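Local coordinates for Non-structural protein 9 (PDB 5C94), which probably binds single-stranded RNA as a homodimer within the coronavirus replication machinery of avian infectious bronchitis virus, at residues A[73-78]-A[90-95]. Numbering follows the deposited sequence.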
loop_
_atom_site.group_PDB
_atom_site.type_symbol
_atom_site.label_atom_id
_atom_site.label_comp_id
_atom_site.label_asym_id
_atom_site.label_seq_id
_atom_site.Cartn_x
_atom_site.Cartn_y
_atom_site.Cartn_z
ATOM N N ASP A 73 10.221 -10.664 9.325
ATOM C CA ASP A 73 11.026 -10.914 8.134
ATOM C C ASP A 73 12.309 -10.078 8.204
ATOM O O ASP A 73 12.425 -9.169 9.032
ATOM C CB ASP A 73 10.239 -10.574 6.872
ATOM C CG ASP A 73 9.106 -11.556 6.597
ATOM O OD1 ASP A 73 9.114 -12.679 7.147
ATOM O OD2 ASP A 73 8.207 -11.204 5.802
ATOM N N PRO A 74 13.294 -10.374 7.347
ATOM C CA PRO A 74 14.436 -9.445 7.390
ATOM C C PRO A 74 14.016 -8.034 6.936
ATOM O O PRO A 74 13.069 -7.907 6.168
ATOM C CB PRO A 74 15.435 -10.069 6.418
ATOM C CG PRO A 74 14.972 -11.546 6.288
ATOM C CD PRO A 74 13.500 -11.491 6.402
ATOM N N PRO A 75 14.717 -6.990 7.401
ATOM C CA PRO A 75 14.255 -5.624 7.155
ATOM C C PRO A 75 14.613 -5.067 5.762
ATOM O O PRO A 75 15.664 -5.417 5.234
ATOM C CB PRO A 75 14.982 -4.832 8.246
ATOM C CG PRO A 75 16.312 -5.554 8.358
ATOM C CD PRO A 75 15.936 -7.022 8.239
ATOM N N CYS A 76 13.728 -4.235 5.195
ATOM C CA CYS A 76 14.031 -3.324 4.082
ATOM C C CYS A 76 14.699 -2.113 4.694
ATOM O O CYS A 76 14.396 -1.788 5.844
ATOM C CB CYS A 76 12.773 -2.790 3.402
ATOM S SG CYS A 76 11.431 -3.886 3.133
ATOM N N LYS A 77 15.512 -1.367 3.953
ATOM C CA LYS A 77 15.900 -0.080 4.503
ATOM C C LYS A 77 15.477 1.085 3.623
ATOM O O LYS A 77 15.377 0.958 2.422
ATOM C CB LYS A 77 17.403 -0.045 4.785
ATOM C CG LYS A 77 18.256 -0.735 3.806
ATOM C CD LYS A 77 19.718 -0.511 4.165
ATOM C CE LYS A 77 20.636 -1.122 3.116
ATOM N NZ LYS A 77 20.377 -2.587 2.934
ATOM N N PHE A 78 15.210 2.218 4.254
ATOM C CA PHE A 78 14.789 3.421 3.546
ATOM C C PHE A 78 15.457 4.653 4.139
ATOM O O PHE A 78 15.814 4.660 5.317
ATOM C CB PHE A 78 13.269 3.614 3.625
ATOM C CG PHE A 78 12.464 2.508 3.002
ATOM C CD1 PHE A 78 12.313 2.429 1.623
ATOM C CD2 PHE A 78 11.810 1.584 3.797
ATOM C CE1 PHE A 78 11.540 1.428 1.037
ATOM C CE2 PHE A 78 11.041 0.579 3.226
ATOM C CZ PHE A 78 10.906 0.504 1.843
ATOM N N TYR A 90 14.810 1.171 9.239
ATOM C CA TYR A 90 14.655 -0.244 8.908
ATOM C C TYR A 90 13.208 -0.656 9.070
ATOM O O TYR A 90 12.593 -0.417 10.113
ATOM C CB TYR A 90 15.576 -1.099 9.788
ATOM C CG TYR A 90 17.021 -0.785 9.506
ATOM C CD1 TYR A 90 17.694 -1.420 8.466
ATOM C CD2 TYR A 90 17.694 0.200 10.219
ATOM C CE1 TYR A 90 19.020 -1.118 8.175
ATOM C CE2 TYR A 90 19.022 0.520 9.921
ATOM C CZ TYR A 90 19.672 -0.145 8.897
ATOM O OH TYR A 90 20.981 0.147 8.595
ATOM N N LEU A 91 12.651 -1.244 8.025
ATOM C CA LEU A 91 11.239 -1.595 8.019
ATOM C C LEU A 91 11.122 -3.116 7.960
ATOM O O LEU A 91 11.632 -3.760 7.028
ATOM C CB LEU A 91 10.531 -0.918 6.848
ATOM C CG LEU A 91 9.022 -1.037 6.565
ATOM C CD1 LEU A 91 8.758 -2.239 5.725
ATOM C CD2 LEU A 91 8.179 -1.093 7.804
ATOM N N TYR A 92 10.488 -3.676 8.989
ATOM C CA TYR A 92 10.325 -5.110 9.122
ATOM C C TYR A 92 8.864 -5.462 8.996
ATOM O O TYR A 92 8.057 -5.011 9.811
ATOM C CB TYR A 92 10.796 -5.627 10.487
ATOM C CG TYR A 92 12.179 -5.267 10.971
ATOM C CD1 TYR A 92 12.474 -3.990 11.457
ATOM C CD2 TYR A 92 13.170 -6.234 11.005
ATOM C CE1 TYR A 92 13.743 -3.689 11.924
ATOM C CE2 TYR A 92 14.423 -5.955 11.468
ATOM C CZ TYR A 92 14.711 -4.694 11.927
ATOM O OH TYR A 92 15.978 -4.472 12.393
ATOM N N PHE A 93 8.516 -6.279 8.019
ATOM C CA PHE A 93 7.167 -6.804 7.979
ATOM C C PHE A 93 7.110 -7.985 8.910
ATOM O O PHE A 93 8.103 -8.662 9.156
ATOM C CB PHE A 93 6.745 -7.209 6.570
ATOM C CG PHE A 93 6.574 -6.050 5.640
ATOM C CD1 PHE A 93 5.490 -5.190 5.774
ATOM C CD2 PHE A 93 7.513 -5.805 4.646
ATOM C CE1 PHE A 93 5.333 -4.114 4.916
ATOM C CE2 PHE A 93 7.369 -4.735 3.780
ATOM C CZ PHE A 93 6.279 -3.882 3.915
ATOM N N ILE A 94 5.927 -8.216 9.433
ATOM C CA ILE A 94 5.696 -9.318 10.322
ATOM C C ILE A 94 5.516 -10.623 9.524
ATOM O O ILE A 94 4.926 -10.618 8.444
ATOM C CB ILE A 94 4.491 -8.964 11.196
ATOM C CG1 ILE A 94 4.993 -8.013 12.286
ATOM C CG2 ILE A 94 3.790 -10.201 11.745
ATOM C CD1 ILE A 94 3.945 -7.282 12.980
ATOM N N LYS A 95 6.075 -11.715 10.040
ATOM C CA LYS A 95 6.056 -13.008 9.372
ATOM C C LYS A 95 4.657 -13.321 8.875
ATOM O O LYS A 95 3.696 -13.242 9.654
ATOM C CB LYS A 95 6.529 -14.115 10.317
ATOM C CG LYS A 95 7.597 -15.036 9.749
ATOM C CD LYS A 95 8.952 -14.335 9.760
ATOM C CE LYS A 95 10.111 -15.286 9.488
ATOM N NZ LYS A 95 11.410 -14.549 9.358
HETATM O O HOH W 1 10.414 -6.989 6.112
#
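Asp73 N donates to Phe93 O at 2.9 Å. The Asp73 carboxylate has two partners: OD1 lies 3.7 Å from Lys95 NZ, a long salt bridge, and OD2 forms a salt bridge with Arg102 of helix 99-109; Lys95 NZ also donates to Leu72 O. At Pro74 the backbones no longer bond directly; a water bridges them, donating to Pro74 O and accepting from Phe93 N. Pro75 lays CB over one face of the Tyr92 ring, 3.6 Å from its centroid, as a CH-pi contact; the Tyr92 hydroxyl is hydrogen-bonded to Asn52 O and Leu55 N. Cys76 and Leu91 lie in the antiparallel hairpin of strands 76-82 and 85-93, part of the nsp9 barrel-like fold. They are a hydrogen-bonded pair, with Cys76 N to Leu91 O and Leu91 N to Cys76 O both 2.8 Å. Anti to its carbonyl carbon (chi1 -41°), Cys76 SG lies 4.1 Å from Leu91 CD1 and approaches the Phe93 ring obliquely. On the sheet face shared with Tyr90, Lys77 runs alongside that ring, Lys77 CB 3.9 Å from Tyr90 CE1. Phe78 turns its ring edge to Leu91 CB and also packs on Leu106 of helix 99-109 and Met10 of the second subunit.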